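Local coordinates for kynurenine formamidase (Bacillus anthracis, PDB 4CO9), which hydrolyses N-formyl-L-kynurenine to L-kynurenine and formate with two zinc ions per subunit, the second step of tryptophan degradation through the kynurenine pathway, at residues K7-L15 against E175-A183; L129-S138 against A162-I171. All coordinates share one frame; numbering follows the deposited sequence.

Interaction 1. Residues K7-L15 against E175-A183; sequences KWIDISQPL and ENVVLDHVA. With ZN (zinc ion), chain O; ZN (zinc ion), chain P.
His181 and Ile11 help join strand 9-10 and the residues after it to an irregular loop through just two direct hydrogen bonds, one from a side chain and one between backbones, with apolar side chains filling the rest. With CG lodged between its backbone N and carbonyl carbon (chi1 63°), His181 turns its ring to the strand, and NE2 donates to Asp10 O at 2.8 Å, the acceptor near the ring plane but the bond bent (140°). Ile9 CG2 sits by the same edge, while Val182 CG1 lies off-centre over one face. The second bond, Val178 N to Ile11 O (2.9 Å), arrives from above the carbonyl plane; Val177 CA adds a separate CH···O contact to the same oxygen. Ile11 sends CD1 alongside Val177 CG1 at 3.9 Å and on to Leu179 CD2, and its CG2 meets Val182 CG1. Farther along, the extended Gln13 chain crosses Asn176, the amide planes only 21° apart; Gln13 NE2 donates to two waters, which donate to Asn176 OD1 and Val177 O. Gly54 is the main polar partner of the Asn176 side chain. An Asx turn, Ser12 N to Asp10 OD1, shapes the strand's exit, and Arg205 salt-bridges Asp10 OD2. Two hydrogen bonds and two bridging waters thus tie down the loop that begins right after the zinc ligand Glu175.

Interaction 2. Residues L129-S138 against A162-I171; sequences LRADIAPFLS and AHHQLFKHSI. With ZN (zinc ion), chain O.
The imidazole of His169 lies with one face over the backbone of Ala134 and Pro135, Pro135 N being 3.9 Å above the ring centre, while the Gln165 carbonyl group meets its edge. The motif is a pair of nearly parallel helices, 133-138 and 162-168, whose axes pass 8.6 Å apart at 25°. ND1 donates to Gln165 O in the ring plane, 2.8 Å away and nearly straight at 167°, which fixes the ring's rotation and holds it flat against the neighbouring helix. Pro135 CG approaches NE2, and Ala134 CB fits beside ND1 at 3.6 Å. Small Ala134 illustrates how close helix packing is achieved, its CB also meeting Gln165 O and Leu166 CD2; separately, Ala162 CB rests against Leu129 O. Leu166 CD2 reaches Ile133 CG2 as well, and Ile145 of the central sheet lies beneath Leu166, Leu137 and Ile171. Gln165 bends at chi2 (-55°), its CG touching Ala131 CB and its OE1 taking a hydrogen bond from a water that also donates to Ala131 O.

A Schellman motif with Ser170 at positive phi ends the second helix and returns Ile171 to the interface, where CD1 packs on Leu137 CB. On that helix His163 binds one zinc ion through NE2, and Asp153 OD2 is hydrogen-bonded to its ND1. Beyond the His169 ring, Ser138 OG makes a weak hydrogen bond of 3.3 Å to His169 O.

Overall arrangement
The two contacts illustrate how distant parts of a chain converge on one metal centre. In sequence, 129-138 and 162-171 of interaction 2 both fall between the two segments of interaction 1, whose centre lies about 23 Å from that of interaction 2, on the other side of the chain's centre. Strand 172-175 of the mixed sheet connects them, following helix 161-168 and leading into the loop after Glu175, which meets strand 9-10, outermost within the chain, and the residues after it. Each contact contributes a ligand to the same zinc ion, Glu175 from interaction 1 and His163 from interaction 2, together with Asp58; Glu175 also binds the second zinc with His52, His56 and Asp58.

Interaction 1. Residues K7-L15 against E175-A183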
loop_
_atom_site.group_PDB
_atom_site.type_symbol
_atom_site.label_atom_id
_atom_site.label_comp_id
_atom_site.label_asym_id
_atom_site.label_seq_id
_atom_site.Cartn_x
_atom_site.Cartn_y
_atom_site.Cartn_z
ATOM N N LYS C 7 -3.486 -9.186 -16.701
ATOM C CA LYS C 7 -3.853 -8.966 -15.308
ATOM C C LYS C 7 -2.629 -8.683 -14.437
ATOM O O LYS C 7 -1.535 -9.188 -14.693
ATOM C CB LYS C 7 -4.585 -10.181 -14.751
ATOM C CG LYS C 7 -5.960 -10.416 -15.334
ATOM C CD LYS C 7 -6.653 -11.541 -14.557
ATOM C CE LYS C 7 -8.051 -11.820 -15.071
ATOM N NZ LYS C 7 -8.713 -12.885 -14.270
ATOM N N TRP C 8 -2.840 -7.874 -13.401
ATOM C CA TRP C 8 -1.873 -7.706 -12.339
ATOM C C TRP C 8 -1.760 -9.007 -11.561
ATOM O O TRP C 8 -2.756 -9.676 -11.325
ATOM C CB TRP C 8 -2.292 -6.557 -11.419
ATOM C CG TRP C 8 -2.227 -5.281 -12.124
ATOM C CD1 TRP C 8 -3.247 -4.636 -12.760
ATOM C CD2 TRP C 8 -1.051 -4.517 -12.366
ATOM N NE1 TRP C 8 -2.782 -3.497 -13.369
ATOM C CE2 TRP C 8 -1.432 -3.404 -13.151
ATOM C CE3 TRP C 8 0.293 -4.664 -12.004
ATOM C CZ2 TRP C 8 -0.531 -2.437 -13.544
ATOM C CZ3 TRP C 8 1.188 -3.701 -12.401
ATOM C CH2 TRP C 8 0.773 -2.598 -13.166
ATOM N N ILE C 9 -0.534 -9.359 -11.190
ATOM C CA ILE C 9 -0.229 -10.555 -10.421
ATOM C C ILE C 9 0.291 -10.156 -9.043
ATOM O O ILE C 9 1.223 -9.375 -8.938
ATOM C CB ILE C 9 0.860 -11.393 -11.113
ATOM C CG1 ILE C 9 0.389 -11.803 -12.517
ATOM C CG2 ILE C 9 1.210 -12.644 -10.309
ATOM C CD1 ILE C 9 1.545 -12.229 -13.411
ATOM N N ASP C 10 -0.297 -10.733 -8.000
ATOM C CA ASP C 10 0.122 -10.480 -6.620
ATOM C C ASP C 10 1.475 -11.135 -6.347
ATOM O O ASP C 10 1.637 -12.343 -6.562
ATOM C CB ASP C 10 -0.945 -11.045 -5.675
ATOM C CG ASP C 10 -0.803 -10.577 -4.237
ATOM O OD1 ASP C 10 0.102 -9.767 -3.927
ATOM O OD2 ASP C 10 -1.626 -11.022 -3.399
ATOM N N ILE C 11 2.448 -10.348 -5.892
ATOM C CA ILE C 11 3.728 -10.903 -5.441
ATOM C C ILE C 11 4.024 -10.521 -3.986
ATOM O O ILE C 11 5.186 -10.391 -3.590
ATOM C CB ILE C 11 4.897 -10.523 -6.381
ATOM C CG1 ILE C 11 5.056 -9.007 -6.518
ATOM C CG2 ILE C 11 4.672 -11.159 -7.741
ATOM C CD1 ILE C 11 6.420 -8.589 -7.025
ATOM N N SER C 12 2.957 -10.351 -3.207
ATOM C CA SER C 12 3.059 -9.999 -1.800
ATOM C C SER C 12 2.775 -11.205 -0.900
ATOM O O SER C 12 2.017 -12.097 -1.264
ATOM C CB SER C 12 2.065 -8.897 -1.455
ATOM O OG SER C 12 2.222 -7.770 -2.300
ATOM N N GLN C 13 3.402 -11.216 0.274
ATOM C CA GLN C 13 3.129 -12.232 1.287
ATOM C C GLN C 13 1.821 -11.927 2.030
ATOM O O GLN C 13 1.609 -10.804 2.456
ATOM C CB GLN C 13 4.283 -12.304 2.285
ATOM C CG GLN C 13 5.590 -12.805 1.702
ATOM C CD GLN C 13 6.693 -12.961 2.719
ATOM O OE1 GLN C 13 6.633 -12.415 3.815
ATOM N NE2 GLN C 13 7.721 -13.723 2.363
ATOM N N PRO C 14 0.959 -12.939 2.218
ATOM C CA PRO C 14 -0.253 -12.683 2.980
ATOM C C PRO C 14 0.073 -12.267 4.406
ATOM O O PRO C 14 0.930 -12.887 5.049
ATOM C CB PRO C 14 -0.984 -14.031 2.965
ATOM C CG PRO C 14 -0.485 -14.719 1.751
ATOM C CD PRO C 14 0.961 -14.290 1.615
ATOM N N LEU C 15 -0.595 -11.216 4.864
ATOM C CA LEU C 15 -0.412 -10.680 6.191
ATOM C C LEU C 15 -1.517 -11.216 7.095
ATOM O O LEU C 15 -2.690 -10.926 6.895
ATOM C CB LEU C 15 -0.451 -9.156 6.168
ATOM C CG LEU C 15 0.737 -8.443 5.507
ATOM C CD1 LEU C 15 0.416 -6.951 5.397
ATOM C CD2 LEU C 15 2.029 -8.645 6.297
ATOM N N GLU C 175 11.827 -5.820 0.026
ATOM C CA GLU C 175 12.122 -7.121 0.615
ATOM C C GLU C 175 10.874 -7.995 0.721
ATOM O O GLU C 175 9.743 -7.488 0.749
ATOM C CB GLU C 175 12.771 -6.936 1.993
ATOM C CG GLU C 175 14.196 -6.422 1.893
ATOM C CD GLU C 175 14.712 -5.760 3.159
ATOM O OE1 GLU C 175 13.893 -5.348 4.011
ATOM O OE2 GLU C 175 15.965 -5.640 3.287
ATOM N N ASN C 176 11.095 -9.310 0.746
ATOM C CA ASN C 176 10.033 -10.311 0.877
ATOM C C ASN C 176 9.001 -10.337 -0.256
ATOM O O ASN C 176 7.831 -10.623 -0.022
ATOM C CB ASN C 176 9.314 -10.172 2.228
ATOM C CG ASN C 176 10.113 -10.747 3.387
ATOM O OD1 ASN C 176 10.918 -11.659 3.214
ATOM N ND2 ASN C 176 9.874 -10.228 4.580
ATOM N N VAL C 177 9.415 -10.064 -1.482
ATOM C CA VAL C 177 8.522 -10.341 -2.607
ATOM C C VAL C 177 8.404 -11.859 -2.793
ATOM O O VAL C 177 9.260 -12.600 -2.329
ATOM C CB VAL C 177 8.933 -9.656 -3.930
ATOM C CG1 VAL C 177 8.685 -8.157 -3.854
ATOM C CG2 VAL C 177 10.377 -9.956 -4.316
ATOM N N VAL C 178 7.322 -12.282 -3.429
ATOM C CA VAL C 178 7.031 -13.690 -3.684
ATOM C C VAL C 178 7.097 -13.913 -5.183
ATOM O O VAL C 178 6.278 -13.377 -5.926
ATOM C CB VAL C 178 5.621 -14.039 -3.206
ATOM C CG1 VAL C 178 5.334 -15.522 -3.406
ATOM C CG2 VAL C 178 5.448 -13.636 -1.752
ATOM N N LEU C 179 8.093 -14.678 -5.627
ATOM C CA LEU C 179 8.382 -14.779 -7.047
ATOM C C LEU C 179 8.381 -16.201 -7.619
ATOM O O LEU C 179 8.639 -16.372 -8.799
ATOM C CB LEU C 179 9.744 -14.126 -7.337
ATOM C CG LEU C 179 9.920 -12.650 -6.995
ATOM C CD1 LEU C 179 11.349 -12.224 -7.298
ATOM C CD2 LEU C 179 8.925 -11.770 -7.737
ATOM N N ASP C 180 8.085 -17.216 -6.820
ATOM C CA ASP C 180 8.168 -18.589 -7.349
ATOM C C ASP C 180 7.067 -18.914 -8.376
ATOM O O ASP C 180 7.255 -19.784 -9.210
ATOM C CB ASP C 180 8.262 -19.624 -6.227
ATOM C CG ASP C 180 9.709 -19.876 -5.780
ATOM O OD1 ASP C 180 10.600 -19.009 -5.997
ATOM O OD2 ASP C 180 9.957 -20.959 -5.213
ATOM N N HIS C 181 5.982 -18.140 -8.371
ATOM C CA HIS C 181 4.879 -18.337 -9.298
ATOM C C HIS C 181 4.956 -17.439 -10.541
ATOM O O HIS C 181 4.035 -17.424 -11.331
ATOM C CB HIS C 181 3.535 -18.144 -8.594
ATOM C CG HIS C 181 3.316 -16.759 -8.062
ATOM N ND1 HIS C 181 3.974 -16.276 -6.951
ATOM C CD2 HIS C 181 2.508 -15.757 -8.485
ATOM C CE1 HIS C 181 3.601 -15.031 -6.725
ATOM N NE2 HIS C 181 2.704 -14.693 -7.635
ATOM N N VAL C 182 6.046 -16.699 -10.716
ATOM C CA VAL C 182 6.184 -15.827 -11.872
ATOM C C VAL C 182 7.461 -16.126 -12.648
ATOM O O VAL C 182 8.505 -16.467 -12.087
ATOM C CB VAL C 182 6.122 -14.324 -11.490
ATOM C CG1 VAL C 182 4.892 -14.044 -10.645
ATOM C CG2 VAL C 182 7.378 -13.880 -10.771
ATOM N N ALA C 183 7.365 -15.968 -13.956
ATOM C CA ALA C 183 8.476 -16.251 -14.844
ATOM C C ALA C 183 9.424 -15.071 -14.895
ATOM O O ALA C 183 9.032 -13.918 -14.627
ATOM C CB ALA C 183 7.947 -16.563 -16.239
HETATM ZN ZN ZN O . 16.089 -4.347 4.953
HETATM ZN ZN ZN P . 13.164 -4.186 5.982
HETATM O O HOH W 1 10.448 -14.285 3.624
HETATM O O HOH W 2 8.881 -14.626 -0.486
HETATM O O HOH W 3 15.071 -4.426 6.703
HETATM O O HOH W 4 16.960 -6.359 6.220
#

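Interaction 2. Residues L129-S138 against A162-I171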
loop_
_atom_site.group_PDB
_atom_site.type_symbol
_atom_site.label_atom_id
_atom_site.label_comp_id
_atom_site.label_asym_id
_atom_site.label_seq_id
_atom_site.Cartn_x
_atom_site.Cartn_y
_atom_site.Cartn_z
ATOM N N LEU C 129 23.270 -9.696 -0.627
ATOM C CA LEU C 129 23.859 -8.937 -1.715
ATOM C C LEU C 129 25.190 -8.355 -1.251
ATOM O O LEU C 129 25.294 -7.837 -0.140
ATOM C CB LEU C 129 22.936 -7.792 -2.132
ATOM C CG LEU C 129 21.474 -8.174 -2.365
ATOM C CD1 LEU C 129 20.727 -6.977 -2.920
ATOM C CD2 LEU C 129 21.354 -9.371 -3.304
ATOM N N ARG C 130 26.210 -8.462 -2.085
ATOM C CA ARG C 130 27.515 -7.911 -1.747
ATOM C C ARG C 130 27.559 -6.442 -2.127
ATOM O O ARG C 130 26.905 -6.025 -3.079
ATOM C CB ARG C 130 28.619 -8.711 -2.443
ATOM C CG ARG C 130 28.632 -10.180 -2.048
ATOM C CD ARG C 130 29.963 -10.841 -2.352
ATOM N NE ARG C 130 30.279 -10.784 -3.777
ATOM C CZ ARG C 130 29.779 -11.604 -4.697
ATOM N NH1 ARG C 130 28.924 -12.565 -4.371
ATOM N NH2 ARG C 130 30.137 -11.454 -5.967
ATOM N N ALA C 131 28.355 -5.661 -1.402
ATOM C CA ALA C 131 28.402 -4.205 -1.586
ATOM C C ALA C 131 28.710 -3.747 -3.012
ATOM O O ALA C 131 28.169 -2.741 -3.478
ATOM C CB ALA C 131 29.402 -3.577 -0.625
ATOM N N ASP C 132 29.561 -4.482 -3.715
ATOM C CA ASP C 132 29.936 -4.089 -5.085
ATOM C C ASP C 132 28.778 -4.151 -6.093
ATOM O O ASP C 132 28.923 -3.735 -7.243
ATOM C CB ASP C 132 31.155 -4.888 -5.582
ATOM C CG ASP C 132 30.849 -6.356 -5.902
ATOM O OD1 ASP C 132 29.686 -6.809 -5.860
ATOM O OD2 ASP C 132 31.815 -7.074 -6.238
ATOM N N ILE C 133 27.645 -4.704 -5.671
ATOM C CA ILE C 133 26.455 -4.697 -6.497
ATOM C C ILE C 133 25.948 -3.266 -6.743
ATOM O O ILE C 133 25.381 -2.982 -7.794
ATOM C CB ILE C 133 25.354 -5.572 -5.852
ATOM C CG1 ILE C 133 24.396 -6.107 -6.901
ATOM C CG2 ILE C 133 24.584 -4.791 -4.791
ATOM C CD1 ILE C 133 23.402 -7.097 -6.336
ATOM N N ALA C 134 26.173 -2.367 -5.783
ATOM C CA ALA C 134 25.564 -1.037 -5.809
ATOM C C ALA C 134 26.106 -0.078 -6.878
ATOM O O ALA C 134 25.319 0.489 -7.638
ATOM C CB ALA C 134 25.622 -0.393 -4.432
ATOM N N PRO C 135 27.438 0.113 -6.954
ATOM C CA PRO C 135 27.949 0.914 -8.081
ATOM C C PRO C 135 27.606 0.306 -9.440
ATOM O O PRO C 135 27.290 1.032 -10.378
ATOM C CB PRO C 135 29.475 0.910 -7.878
ATOM C CG PRO C 135 29.709 0.385 -6.501
ATOM C CD PRO C 135 28.520 -0.446 -6.128
ATOM N N PHE C 136 27.683 -1.016 -9.540
ATOM C CA PHE C 136 27.346 -1.737 -10.769
ATOM C C PHE C 136 25.924 -1.438 -11.237
ATOM O O PHE C 136 25.709 -1.050 -12.379
ATOM C CB PHE C 136 27.495 -3.244 -10.548
ATOM C CG PHE C 136 27.140 -4.069 -11.746
ATOM C CD1 PHE C 136 27.975 -4.093 -12.850
ATOM C CD2 PHE C 136 25.966 -4.826 -11.777
ATOM C CE1 PHE C 136 27.660 -4.857 -13.965
ATOM C CE2 PHE C 136 25.647 -5.591 -12.890
ATOM C CZ PHE C 136 26.501 -5.608 -13.982
ATOM N N LEU C 137 24.956 -1.636 -10.349
ATOM C CA LEU C 137 23.550 -1.403 -10.684
ATOM C C LEU C 137 23.253 0.069 -10.945
ATOM O O LEU C 137 22.531 0.410 -11.880
ATOM C CB LEU C 137 22.642 -1.913 -9.556
ATOM C CG LEU C 137 22.639 -3.425 -9.340
ATOM C CD1 LEU C 137 21.759 -3.776 -8.153
ATOM C CD2 LEU C 137 22.186 -4.168 -10.581
ATOM N N SER C 138 23.803 0.927 -10.111
ATOM C CA SER C 138 23.598 2.361 -10.230
ATOM C C SER C 138 24.104 2.907 -11.552
ATOM O O SER C 138 23.448 3.738 -12.189
ATOM C CB SER C 138 24.303 3.075 -9.077
ATOM O OG SER C 138 24.182 4.483 -9.178
ATOM N N ALA C 162 25.263 -3.729 2.526
ATOM C CA ALA C 162 24.410 -3.647 1.343
ATOM C C ALA C 162 23.348 -2.578 1.469
ATOM O O ALA C 162 23.182 -1.779 0.549
ATOM C CB ALA C 162 23.774 -4.989 1.035
ATOM N N HIS C 163 22.653 -2.521 2.607
ATOM C CA HIS C 163 21.664 -1.445 2.807
ATOM C C HIS C 163 22.309 -0.071 2.579
ATOM O O HIS C 163 21.795 0.759 1.832
ATOM C CB HIS C 163 21.088 -1.452 4.216
ATOM C CG HIS C 163 20.061 -2.509 4.462
ATOM N ND1 HIS C 163 20.391 -3.785 4.850
ATOM C CD2 HIS C 163 18.707 -2.469 4.407
ATOM C CE1 HIS C 163 19.286 -4.487 5.037
ATOM N NE2 HIS C 163 18.252 -3.712 4.770
ATOM N N HIS C 164 23.430 0.157 3.245
ATOM C CA HIS C 164 24.115 1.440 3.176
ATOM C C HIS C 164 24.585 1.769 1.762
ATOM O O HIS C 164 24.370 2.878 1.280
ATOM C CB HIS C 164 25.306 1.480 4.150
ATOM C CG HIS C 164 24.918 1.771 5.560
ATOM N ND1 HIS C 164 24.681 0.779 6.486
ATOM C CD2 HIS C 164 24.715 2.943 6.201
ATOM C CE1 HIS C 164 24.358 1.334 7.639
ATOM N NE2 HIS C 164 24.377 2.644 7.497
ATOM N N GLN C 165 25.239 0.814 1.106
ATOM C CA GLN C 165 25.795 1.073 -0.212
ATOM C C GLN C 165 24.700 1.281 -1.248
ATOM O O GLN C 165 24.823 2.150 -2.116
ATOM C CB GLN C 165 26.761 -0.033 -0.632
ATOM C CG GLN C 165 28.096 0.031 0.098
ATOM C CD GLN C 165 28.767 1.386 -0.061
ATOM O OE1 GLN C 165 29.003 1.845 -1.176
ATOM N NE2 GLN C 165 29.052 2.044 1.057
ATOM N N LEU C 166 23.627 0.499 -1.149
ATOM C CA LEU C 166 22.516 0.647 -2.078
ATOM C C LEU C 166 21.950 2.050 -2.010
ATOM O O LEU C 166 21.891 2.752 -3.027
ATOM C CB LEU C 166 21.424 -0.397 -1.814
ATOM C CG LEU C 166 21.783 -1.819 -2.230
ATOM C CD1 LEU C 166 20.784 -2.825 -1.666
ATOM C CD2 LEU C 166 21.870 -1.944 -3.740
ATOM N N PHE C 167 21.586 2.498 -0.817
ATOM C CA PHE C 167 21.026 3.836 -0.704
ATOM C C PHE C 167 22.062 4.942 -1.022
ATOM O O PHE C 167 21.691 5.983 -1.567
ATOM C CB PHE C 167 20.213 4.057 0.590
ATOM C CG PHE C 167 18.712 3.801 0.422
ATOM C CD1 PHE C 167 17.898 4.741 -0.184
ATOM C CD2 PHE C 167 18.125 2.621 0.867
ATOM C CE1 PHE C 167 16.531 4.522 -0.327
ATOM C CE2 PHE C 167 16.755 2.397 0.729
ATOM C CZ PHE C 167 15.962 3.350 0.133
ATOM N N LYS C 168 23.344 4.697 -0.756
ATOM C CA LYS C 168 24.408 5.640 -1.155
ATOM C C LYS C 168 24.400 5.863 -2.666
ATOM O O LYS C 168 24.831 6.912 -3.140
ATOM C CB LYS C 168 25.767 5.092 -0.737
ATOM C CG LYS C 168 26.907 6.100 -0.651
ATOM C CD LYS C 168 28.241 5.400 -0.373
ATOM C CE LYS C 168 29.075 6.112 0.686
ATOM N NZ LYS C 168 29.394 7.505 0.321
ATOM N N HIS C 169 23.956 4.855 -3.413
ATOM C CA HIS C 169 23.901 4.917 -4.872
ATOM C C HIS C 169 22.486 5.108 -5.406
ATOM O O HIS C 169 22.212 4.796 -6.556
ATOM C CB HIS C 169 24.520 3.659 -5.464
ATOM C CG HIS C 169 26.000 3.584 -5.279
ATOM N ND1 HIS C 169 26.579 3.072 -4.139
ATOM C CD2 HIS C 169 27.020 3.967 -6.085
ATOM C CE1 HIS C 169 27.893 3.135 -4.252
ATOM N NE2 HIS C 169 28.187 3.675 -5.423
ATOM N N SER C 170 21.605 5.621 -4.553
ATOM C CA SER C 170 20.235 5.949 -4.907
ATOM C C SER C 170 19.394 4.736 -5.305
ATOM O O SER C 170 18.428 4.884 -6.035
ATOM C CB SER C 170 20.208 7.023 -6.006
ATOM O OG SER C 170 20.675 8.247 -5.483
ATOM N N ILE C 171 19.760 3.559 -4.799
ATOM C CA ILE C 171 19.017 2.339 -5.070
ATOM C C ILE C 171 18.149 2.003 -3.862
ATOM O O ILE C 171 18.644 1.779 -2.768
ATOM C CB ILE C 171 19.924 1.141 -5.343
ATOM C CG1 ILE C 171 20.863 1.457 -6.503
ATOM C CG2 ILE C 171 19.084 -0.096 -5.637
ATOM C CD1 ILE C 171 21.937 0.416 -6.719
HETATM ZN ZN ZN O . 16.089 -4.347 4.953
HETATM O O HOH W 5 29.630 -0.306 -2.950
HETATM O O HOH W 3 15.071 -4.426 6.703
HETATM O O HOH W 4 16.960 -6.359 6.220
#